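Side-chain contacts in aminotransferase (PDB 4ZM4), which binds pyridoxal-5'-phosphate and belongs to the class-III aminotransferase family of pyridoxal-phosphate-dependent enzymes: residues L40-R45 against C50-V55; I61-G66 against D433-A438; M65-H70 against G410-P415. The protein carries 1 engineered substitution. One frame throughout, in Å; residues are numbered along the deposited sequence.

Contact 1. Residues L40-R45 against C50-V55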
loop_
_atom_site.group_PDB
_atom_site.type_symbol
_atom_site.label_atom_id
_atom_site.label_comp_id
_atom_site.label_asym_id
_atom_site.label_seq_id
_atom_site.Cartn_x
_atom_site.Cartn_y
_atom_site.Cartn_z
ATOM N N LEU B 40 8.596 24.762 9.368
ATOM C CA LEU B 40 8.693 25.934 8.518
ATOM C C LEU B 40 8.151 25.487 7.171
ATOM O O LEU B 40 8.767 24.686 6.473
ATOM C CB LEU B 40 10.133 26.431 8.382
ATOM C CG LEU B 40 10.259 27.720 7.540
ATOM C CD1 LEU B 40 9.721 28.926 8.313
ATOM C CD2 LEU B 40 11.700 27.976 7.080
ATOM N N PRO B 41 6.979 25.971 6.802
ATOM C CA PRO B 41 6.299 25.395 5.638
ATOM C C PRO B 41 7.127 25.361 4.376
ATOM O O PRO B 41 7.851 26.320 4.078
ATOM C CB PRO B 41 5.087 26.304 5.453
ATOM C CG PRO B 41 4.799 26.807 6.827
ATOM C CD PRO B 41 6.122 26.909 7.539
ATOM N N LEU B 42 6.978 24.259 3.627
ATOM C CA LEU B 42 7.604 24.051 2.335
ATOM C C LEU B 42 6.653 23.212 1.524
ATOM O O LEU B 42 6.344 22.092 1.924
ATOM C CB LEU B 42 8.928 23.310 2.512
ATOM C CG LEU B 42 9.896 23.264 1.320
ATOM C CD1 LEU B 42 11.114 22.452 1.718
ATOM C CD2 LEU B 42 9.292 22.674 0.052
ATOM N N VAL B 43 6.164 23.750 0.409
ATOM C CA VAL B 43 5.327 23.006 -0.488
ATOM C C VAL B 43 6.063 22.844 -1.806
ATOM O O VAL B 43 6.524 23.809 -2.400
ATOM C CB VAL B 43 3.971 23.708 -0.741
ATOM C CG1 VAL B 43 3.103 22.858 -1.653
ATOM C CG2 VAL B 43 3.250 23.976 0.558
ATOM N N VAL B 44 6.140 21.618 -2.296
ATOM C CA VAL B 44 6.918 21.335 -3.507
ATOM C C VAL B 44 6.128 21.651 -4.759
ATOM O O VAL B 44 4.920 21.422 -4.811
ATOM C CB VAL B 44 7.375 19.853 -3.557
ATOM C CG1 VAL B 44 8.134 19.570 -4.842
ATOM C CG2 VAL B 44 8.258 19.543 -2.341
ATOM N N ARG B 45 6.808 22.232 -5.731
ATOM C CA ARG B 45 6.279 22.468 -7.055
ATOM C C ARG B 45 6.864 21.447 -8.059
ATOM O O ARG B 45 6.168 20.959 -8.941
ATOM C CB ARG B 45 6.643 23.882 -7.498
ATOM C CG ARG B 45 6.503 24.151 -9.008
ATOM C CD ARG B 45 6.432 25.650 -9.297
ATOM N NE ARG B 45 5.223 26.234 -8.716
ATOM C CZ ARG B 45 4.972 27.544 -8.619
ATOM N NH1 ARG B 45 5.864 28.432 -9.045
ATOM N NH2 ARG B 45 3.838 27.975 -8.071
ATOM N N CYS B 50 18.954 16.311 -6.653
ATOM C CA CYS B 50 18.782 16.469 -5.236
ATOM C C CYS B 50 18.187 17.821 -4.932
ATOM O O CYS B 50 18.347 18.325 -3.820
ATOM C CB CYS B 50 20.117 16.313 -4.516
ATOM S SG CYS B 50 21.365 17.547 -4.944
ATOM N N LEU B 51 17.483 18.406 -5.900
ATOM C CA LEU B 51 16.960 19.758 -5.752
ATOM C C LEU B 51 15.428 19.782 -5.754
ATOM O O LEU B 51 14.798 19.183 -6.621
ATOM C CB LEU B 51 17.456 20.653 -6.877
ATOM C CG LEU B 51 18.951 20.993 -6.929
ATOM C CD1 LEU B 51 19.223 21.888 -8.128
ATOM C CD2 LEU B 51 19.410 21.681 -5.655
ATOM N N LEU B 52 14.852 20.467 -4.769
ATOM C CA LEU B 52 13.424 20.758 -4.751
ATOM C C LEU B 52 13.206 22.157 -5.294
ATOM O O LEU B 52 14.042 23.046 -5.075
ATOM C CB LEU B 52 12.877 20.730 -3.327
ATOM C CG LEU B 52 13.053 19.451 -2.528
ATOM C CD1 LEU B 52 12.666 19.713 -1.083
ATOM C CD2 LEU B 52 12.226 18.330 -3.118
ATOM N N ARG B 53 12.075 22.371 -5.962
ATOM C CA ARG B 53 11.618 23.736 -6.105
ATOM C C ARG B 53 10.287 23.958 -5.428
ATOM O O ARG B 53 9.326 23.256 -5.666
ATOM C CB ARG B 53 11.753 24.427 -7.455
ATOM C CG ARG B 53 11.031 23.896 -8.646
ATOM C CD ARG B 53 10.388 25.091 -9.439
ATOM N NE ARG B 53 9.679 24.640 -10.621
ATOM C CZ ARG B 53 9.186 25.457 -11.548
ATOM N NH1 ARG B 53 9.362 26.780 -11.474
ATOM N NH2 ARG B 53 8.526 24.935 -12.563
ATOM N N ASP B 54 10.326 24.946 -4.546
ATOM C CA ASP B 54 9.182 25.642 -3.927
ATOM C C ASP B 54 8.065 26.152 -4.836
ATOM O O ASP B 54 8.265 26.381 -6.030
ATOM C CB ASP B 54 9.719 26.936 -3.268
ATOM C CG ASP B 54 10.048 26.747 -1.867
ATOM O OD1 ASP B 54 9.806 25.627 -1.378
ATOM O OD2 ASP B 54 10.582 27.688 -1.258
ATOM N N VAL B 55 6.927 26.436 -4.219
ATOM C CA VAL B 55 5.898 27.245 -4.858
ATOM C C VAL B 55 6.277 28.735 -4.939
ATOM O O VAL B 55 5.616 29.483 -5.644
ATOM C CB VAL B 55 4.532 27.117 -4.139
ATOM C CG1 VAL B 55 4.019 25.704 -4.238
ATOM C CG2 VAL B 55 4.618 27.554 -2.675
#
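The backbones of 42-45 and 52-55 run at about a right angle and are joined by Arg45 N, which bonds to Arg53 O at 2.7 Å, and by a weak bond from Val55 N to Val43 O. The side chain of Arg45 then lies over that of Arg53. With CG swung opposite the backbone N (chi1 164°), its CD rests 3.5 Å above the centre of the Arg53 guanidinium plane, and the bend at chi3 carries its own guanidinium over Val55 CA. The guanidinium planes stand 84° apart, and both arginines form a salt bridge to Asp57, which sets an anion between their like charges; Arg45 NE also pairs with Glu98 of the second subunit. These are elements of the beta hairpin of strands 44-48 and 51-54, at one side of a small four-stranded mixed sheet, and the chain turns a corner at Arg45. Leu42 crosses Asp54 at about a right angle, with CD2 3.3 Å from Asp54 OD1. The methyl contacts are apolar: Leu42 CD1 touches Leu52 CD1 at 4.2 Å, and the other Leu52 methyl, CD2, takes Val44 CG2. Val43 CG1 packs on Val55 CG1 at 4.0 Å, with His97 of the second subunit against Val43 and Val44.

Contact 2. Residues I61-G66 against D433-A438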
loop_
_atom_site.group_PDB
_atom_site.type_symbol
_atom_site.label_atom_id
_atom_site.label_comp_id
_atom_site.label_asym_id
_atom_site.label_seq_id
_atom_site.Cartn_x
_atom_site.Cartn_y
_atom_site.Cartn_z
ATOM N N ILE B 61 18.355 22.184 -1.631
ATOM C CA ILE B 61 19.071 20.932 -1.643
ATOM C C ILE B 61 18.460 20.021 -0.605
ATOM O O ILE B 61 18.395 20.367 0.574
ATOM C CB ILE B 61 20.562 21.133 -1.338
ATOM C CG1 ILE B 61 21.231 21.925 -2.470
ATOM C CG2 ILE B 61 21.267 19.793 -1.211
ATOM C CD1 ILE B 61 22.572 22.525 -2.071
ATOM N N ASP B 62 17.989 18.858 -1.050
ATOM C CA ASP B 62 17.287 17.905 -0.202
ATOM C C ASP B 62 18.228 16.841 0.312
ATOM O O ASP B 62 18.838 16.121 -0.483
ATOM C CB ASP B 62 16.166 17.269 -1.014
ATOM C CG ASP B 62 15.068 16.619 -0.137
ATOM O OD1 ASP B 62 15.310 16.394 1.045
ATOM O OD2 ASP B 62 13.976 16.352 -0.656
ATOM N N LEU B 63 18.391 16.748 1.641
ATOM C CA LEU B 63 19.205 15.679 2.240
ATOM C C LEU B 63 18.326 14.508 2.701
ATOM O O LEU B 63 18.838 13.439 3.034
ATOM C CB LEU B 63 20.025 16.208 3.410
ATOM C CG LEU B 63 20.991 17.335 3.089
ATOM C CD1 LEU B 63 21.709 17.743 4.344
ATOM C CD2 LEU B 63 21.989 16.955 2.000
ATOM N N ASN B 64 17.010 14.718 2.699
ATOM C CA ASN B 64 16.042 13.701 3.098
ATOM C C ASN B 64 15.623 12.794 1.928
ATOM O O ASN B 64 15.427 11.612 2.107
ATOM C CB ASN B 64 14.817 14.411 3.672
ATOM C CG ASN B 64 13.832 13.458 4.304
ATOM O OD1 ASN B 64 14.144 12.779 5.280
ATOM N ND2 ASN B 64 12.613 13.419 3.760
ATOM N N MET B 65 15.435 13.379 0.751
ATOM C CA MET B 65 15.177 12.629 -0.477
ATOM C C MET B 65 13.981 11.682 -0.461
ATOM O O MET B 65 14.021 10.587 -1.073
ATOM C CB MET B 65 16.453 11.863 -0.885
ATOM C CG MET B 65 17.632 12.777 -1.203
ATOM S SD MET B 65 17.370 13.955 -2.547
ATOM C CE MET B 65 16.970 12.873 -3.919
ATOM N N GLY B 66 12.908 12.091 0.210
ATOM C CA GLY B 66 11.685 11.296 0.194
ATOM C C GLY B 66 11.801 9.978 0.878
ATOM O O GLY B 66 11.110 9.012 0.542
ATOM N N ASP B 433 29.699 20.601 -0.856
ATOM C CA ASP B 433 30.366 21.866 -0.510
ATOM C C ASP B 433 29.340 22.983 -0.253
ATOM O O ASP B 433 29.467 23.710 0.714
ATOM C CB ASP B 433 31.419 22.283 -1.570
ATOM C CG ASP B 433 32.690 21.391 -1.545
ATOM O OD1 ASP B 433 32.914 20.634 -0.573
ATOM O OD2 ASP B 433 33.481 21.469 -2.499
ATOM N N LYS B 434 28.311 23.103 -1.090
ATOM C CA LYS B 434 27.212 24.046 -0.795
ATOM C C LYS B 434 26.516 23.710 0.511
ATOM O O LYS B 434 26.128 24.600 1.256
ATOM C CB LYS B 434 26.169 24.073 -1.909
ATOM C CG LYS B 434 26.642 24.719 -3.194
ATOM C CD LYS B 434 25.472 25.008 -4.128
ATOM C CE LYS B 434 25.967 25.484 -5.492
ATOM N NZ LYS B 434 24.836 25.904 -6.369
ATOM N N VAL B 435 26.323 22.426 0.784
ATOM C CA VAL B 435 25.657 22.036 2.023
ATOM C C VAL B 435 26.471 22.522 3.225
ATOM O O VAL B 435 25.922 23.073 4.179
ATOM C CB VAL B 435 25.418 20.522 2.083
ATOM C CG1 VAL B 435 25.049 20.081 3.492
ATOM C CG2 VAL B 435 24.337 20.128 1.070
ATOM N N ALA B 436 27.786 22.329 3.140
ATOM C CA ALA B 436 28.716 22.787 4.175
ATOM C C ALA B 436 28.527 24.276 4.506
ATOM O O ALA B 436 28.342 24.639 5.657
ATOM C CB ALA B 436 30.148 22.535 3.718
ATOM N N GLY B 437 28.581 25.108 3.471
ATOM C CA GLY B 437 28.353 26.519 3.603
ATOM C C GLY B 437 27.035 26.809 4.274
ATOM O O GLY B 437 26.974 27.612 5.219
ATOM N N ALA B 438 25.968 26.136 3.817
ATOM C CA ALA B 438 24.631 26.355 4.373
ATOM C C ALA B 438 24.574 25.961 5.855
ATOM O O ALA B 438 23.925 26.635 6.634
ATOM C CB ALA B 438 23.587 25.622 3.551
#
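Asp62 OD1, on the residue between the two side chains that Ile61 and Leu63 direct at the helix, accepts two backbone bonds: from Asn64 N at 2.9 Å and, straighter, from Met65 N at 3.0 Å. Both donors come from the same face of the carboxylate, the first 36° out of its plane and the second 70°. The first bond makes an Asx turn, and the pair ties the chain back on itself just where strand 59-62 ends. Tyr74 OH holds the other oxygen, OD2, so both oxygens of this buried acid have partners.

Across the contact nothing polar passes, and the union is a small meeting of methyl groups in which Val435 plays the central part. Its CG2 lies 3.8 Å from Ile61 CG2 and 4.1 Å from Leu63 CD2, while its CG1 faces Leu63 CD1 at 4.2 Å. Leu63 and Val435 therefore meet tip to tip, each through both of its methyls. Ile61 approaches Val435 at a slant and divides its branches: CG2 goes to the valine, and the extended arm (chi2 163°) sends CD1 to Lys434 CB at 3.9 Å. Only the root of the lysine is used here; its straight chain crosses Ile61 at about a right angle and carries the ammonium group away from the strand. It is a compact example of how the end of a strand and the residue just beyond it can meet a helix through a few aliphatic branches.

Helix 429-444 thus lies against the end of strand 59-62, beside strand 411-412, where Ala438 packs on Val411. Helix 334-355 also borders it: its Met345 touches Leu63, and its Thr348 and Val352 touch Ala436.

Contact 3. Residues M65-H70 against G410-P415. With P3B ((3E,4R,5R)-4,5-dihydroxy-3-{[(Z)-{3-hydroxy-2-methyl-5-[(phosphonooxy)methyl]pyridin-4(1H)-ylidene}methyl]imino}cyclohex-1-ene-1-carboxylic acid), chain H.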
loop_
_atom_site.group_PDB
_atom_site.type_symbol
_atom_site.label_atom_id
_atom_site.label_comp_id
_atom_site.label_asym_id
_atom_site.label_seq_id
_atom_site.Cartn_x
_atom_site.Cartn_y
_atom_site.Cartn_z
ATOM N N MET B 65 15.435 13.379 0.751
ATOM C CA MET B 65 15.177 12.629 -0.477
ATOM C C MET B 65 13.981 11.682 -0.461
ATOM O O MET B 65 14.021 10.587 -1.073
ATOM C CB MET B 65 16.453 11.863 -0.885
ATOM C CG MET B 65 17.632 12.777 -1.203
ATOM S SD MET B 65 17.370 13.955 -2.547
ATOM C CE MET B 65 16.970 12.873 -3.919
ATOM N N GLY B 66 12.908 12.091 0.210
ATOM C CA GLY B 66 11.685 11.296 0.194
ATOM C C GLY B 66 11.801 9.978 0.878
ATOM O O GLY B 66 11.110 9.012 0.542
ATOM N N TYR B 67 12.688 9.926 1.839
ATOM C CA TYR B 67 12.762 8.826 2.794
ATOM C C TYR B 67 13.292 7.464 2.256
ATOM O O TYR B 67 12.901 6.405 2.764
ATOM C CB TYR B 67 11.412 8.678 3.523
ATOM C CG TYR B 67 10.961 9.915 4.266
ATOM C CD1 TYR B 67 11.361 10.164 5.572
ATOM C CD2 TYR B 67 10.110 10.820 3.679
ATOM C CE1 TYR B 67 10.908 11.280 6.272
ATOM C CE2 TYR B 67 9.647 11.932 4.376
ATOM C CZ TYR B 67 10.051 12.170 5.666
ATOM O OH TYR B 67 9.608 13.305 6.336
ATOM N N GLY B 68 14.227 7.491 1.302
ATOM C CA GLY B 68 15.021 6.296 0.958
ATOM C C GLY B 68 15.039 5.714 -0.457
ATOM O O GLY B 68 15.975 4.997 -0.798
ATOM N N PRO B 69 14.008 5.966 -1.272
ATOM C CA PRO B 69 13.943 5.295 -2.597
ATOM C C PRO B 69 14.928 5.779 -3.657
ATOM O O PRO B 69 15.249 5.016 -4.559
ATOM C CB PRO B 69 12.521 5.587 -3.104
ATOM C CG PRO B 69 11.812 6.269 -2.003
ATOM C CD PRO B 69 12.834 6.811 -1.033
ATOM N N HIS B 70 15.436 7.002 -3.521
ATOM C CA HIS B 70 16.110 7.688 -4.612
ATOM C C HIS B 70 17.607 7.605 -4.498
ATOM O O HIS B 70 18.284 8.544 -4.088
ATOM C CB HIS B 70 15.609 9.126 -4.664
ATOM C CG HIS B 70 14.127 9.215 -4.847
ATOM N ND1 HIS B 70 13.266 9.615 -3.833
ATOM C CD2 HIS B 70 13.348 8.900 -5.900
ATOM C CE1 HIS B 70 12.021 9.539 -4.262
ATOM N NE2 HIS B 70 12.041 9.121 -5.513
ATOM N N GLY B 410 18.539 27.007 2.281
ATOM C CA GLY B 410 18.352 26.185 1.082
ATOM C C GLY B 410 18.796 24.748 1.198
ATOM O O GLY B 410 19.164 24.126 0.207
ATOM N N VAL B 411 18.760 24.201 2.414
ATOM C CA VAL B 411 19.078 22.783 2.659
ATOM C C VAL B 411 17.969 22.202 3.545
ATOM O O VAL B 411 17.732 22.708 4.639
ATOM C CB VAL B 411 20.446 22.633 3.346
ATOM C CG1 VAL B 411 20.727 21.176 3.749
ATOM C CG2 VAL B 411 21.550 23.149 2.435
ATOM N N TYR B 412 17.306 21.141 3.074
ATOM C CA TYR B 412 16.290 20.475 3.858
ATOM C C TYR B 412 16.773 19.142 4.406
ATOM O O TYR B 412 17.145 18.255 3.642
ATOM C CB TYR B 412 15.011 20.244 3.051
ATOM C CG TYR B 412 13.950 19.518 3.834
ATOM C CD1 TYR B 412 13.207 20.169 4.794
ATOM C CD2 TYR B 412 13.719 18.153 3.653
ATOM C CE1 TYR B 412 12.241 19.514 5.553
ATOM C CE2 TYR B 412 12.757 17.479 4.412
ATOM C CZ TYR B 412 12.022 18.170 5.357
ATOM O OH TYR B 412 11.058 17.521 6.099
ATOM N N PHE B 413 16.679 18.990 5.731
ATOM C CA PHE B 413 16.659 17.692 6.369
ATOM C C PHE B 413 15.489 17.653 7.377
ATOM O O PHE B 413 14.965 18.688 7.708
ATOM C CB PHE B 413 18.015 17.364 7.016
ATOM C CG PHE B 413 18.527 18.414 7.947
ATOM C CD1 PHE B 413 18.163 18.398 9.271
ATOM C CD2 PHE B 413 19.356 19.414 7.505
ATOM C CE1 PHE B 413 18.616 19.369 10.136
ATOM C CE2 PHE B 413 19.828 20.379 8.369
ATOM C CZ PHE B 413 19.463 20.359 9.694
ATOM N N HIS B 414 15.112 16.462 7.862
ATOM C CA HIS B 414 14.006 16.312 8.823
ATOM C C HIS B 414 14.398 16.950 10.181
ATOM O O HIS B 414 15.518 16.773 10.637
ATOM C CB HIS B 414 13.665 14.841 9.022
ATOM C CG HIS B 414 12.351 14.598 9.695
ATOM N ND1 HIS B 414 12.125 14.859 11.029
ATOM C CD2 HIS B 414 11.202 14.063 9.222
ATOM C CE1 HIS B 414 10.889 14.542 11.343
ATOM N NE2 HIS B 414 10.314 14.030 10.271
ATOM N N PRO B 415 13.472 17.680 10.818
ATOM C CA PRO B 415 13.782 18.377 12.070
ATOM C C PRO B 415 14.108 17.513 13.274
ATOM O O PRO B 415 14.728 18.023 14.217
ATOM C CB PRO B 415 12.516 19.182 12.381
ATOM C CG PRO B 415 11.508 18.799 11.364
ATOM C CD PRO B 415 12.202 18.129 10.227
HETATM O OAH P3B H . 4.431 1.489 4.919
HETATM P PBA P3B H . 5.747 2.022 4.214
HETATM O OAI P3B H . 5.801 3.466 4.611
HETATM O OAC P3B H . 5.728 1.890 2.700
HETATM O OAQ P3B H . 6.927 1.129 4.993
HETATM C CAM P3B H . 6.877 0.833 6.427
HETATM C CAV P3B H . 8.174 0.646 6.837
HETATM C CAL P3B H . 8.594 -0.663 7.031
HETATM N NAP P3B H . 9.915 -0.882 7.400
HETATM C CAU P3B H . 10.795 0.164 7.557
HETATM C CAA P3B H . 12.088 -0.057 7.953
HETATM C CAW P3B H . 10.383 1.413 7.408
HETATM O OAE P3B H . 11.297 2.394 7.580
HETATM C CAX P3B H . 9.082 1.727 7.010
HETATM C CAJ P3B H . 8.669 3.097 6.863
HETATM N NAO P3B H . 9.473 4.142 7.254
HETATM C CAT P3B H . 9.048 5.446 7.230
HETATM C CAK P3B H . 7.716 5.882 6.987
HETATM C CAS P3B H . 7.303 7.208 7.049
HETATM C CAR P3B H . 5.986 7.598 6.742
HETATM O OAD P3B H . 5.640 8.790 6.694
HETATM O OAB P3B H . 5.093 6.801 6.584
HETATM C CAN P3B H . 8.189 8.210 7.123
HETATM C CAY P3B H . 9.685 7.882 7.254
HETATM O OAF P3B H . 10.132 8.858 8.215
HETATM C CAZ P3B H . 10.043 6.394 7.654
HETATM O OAG P3B H . 11.417 5.942 7.364
#
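Tyr67 and His414 meet through the phenol oxygen, Tyr67 OH lying 3.4 Å from His414 CD2 in the plane of the imidazole and at its edge. The carbon in turn lies near the plane of the tyrosine ring, and the two side chains cross at about a right angle. On the tyrosine, CG stands opposite the carbonyl carbon (chi1 -58°), which carries the ring out of its loop to both the histidine and the ligand. Over one face, offset toward the rim, lies P3B CAN, and the ligand hydroxyl oxygen OAF comes within 3.2 Å of Tyr67 CD1. One ring thereby serves as pocket wall and as bridge to 410-415. On the facing segment, His414 places CG opposite its backbone N (chi1 -165°), which helps turn the CD2 edge of the imidazole to Tyr67 OH while ND1 takes the bond from Asn416 N. Tyr412 comes less close: its hydroxyl is 4.5 Å from Tyr67 OH and bonds instead to Ala37 O. Farther round the loop, His70 ND1 gives an almost straight bond of 3.0 Å to Met65 O, in the imidazole plane but from above the carbonyl plane, closing the turn that carries Tyr67. Val310 of the second subunit also packs on the tyrosine. The loop follows strand 59-62, whose neighbour in the sheet is strand 411-412; helix 396-408 touches Tyr412, Phe413 and Pro415, and helix 429-444 meets Val411 and Phe413.

All three contacts belong to one small mixed sheet and its surroundings. Contacts 1 and 2, with centres about 13 Å apart, are joined by a probable hydrogen bond of 2.8 Å from Asp62 N to Cys50 O. Contacts 2 and 3 lie closer, about 9 Å between centres; they share Met65 and Gly66, and Leu63 N reaches Tyr412 O at 2.8 Å. Between contacts 1 and 3, whose centres are about 11 Å apart, the sulfur of Met65 bridges, its SD 3.9 Å from Cys50 CA. Contacts 2 and 3 differ in their reach to P3B: contact 3 touches it through Tyr67, whereas the Leu63 side chain in contact 2 remains about 13 Å away. Contacts 1 and 3 both also meet the second subunit.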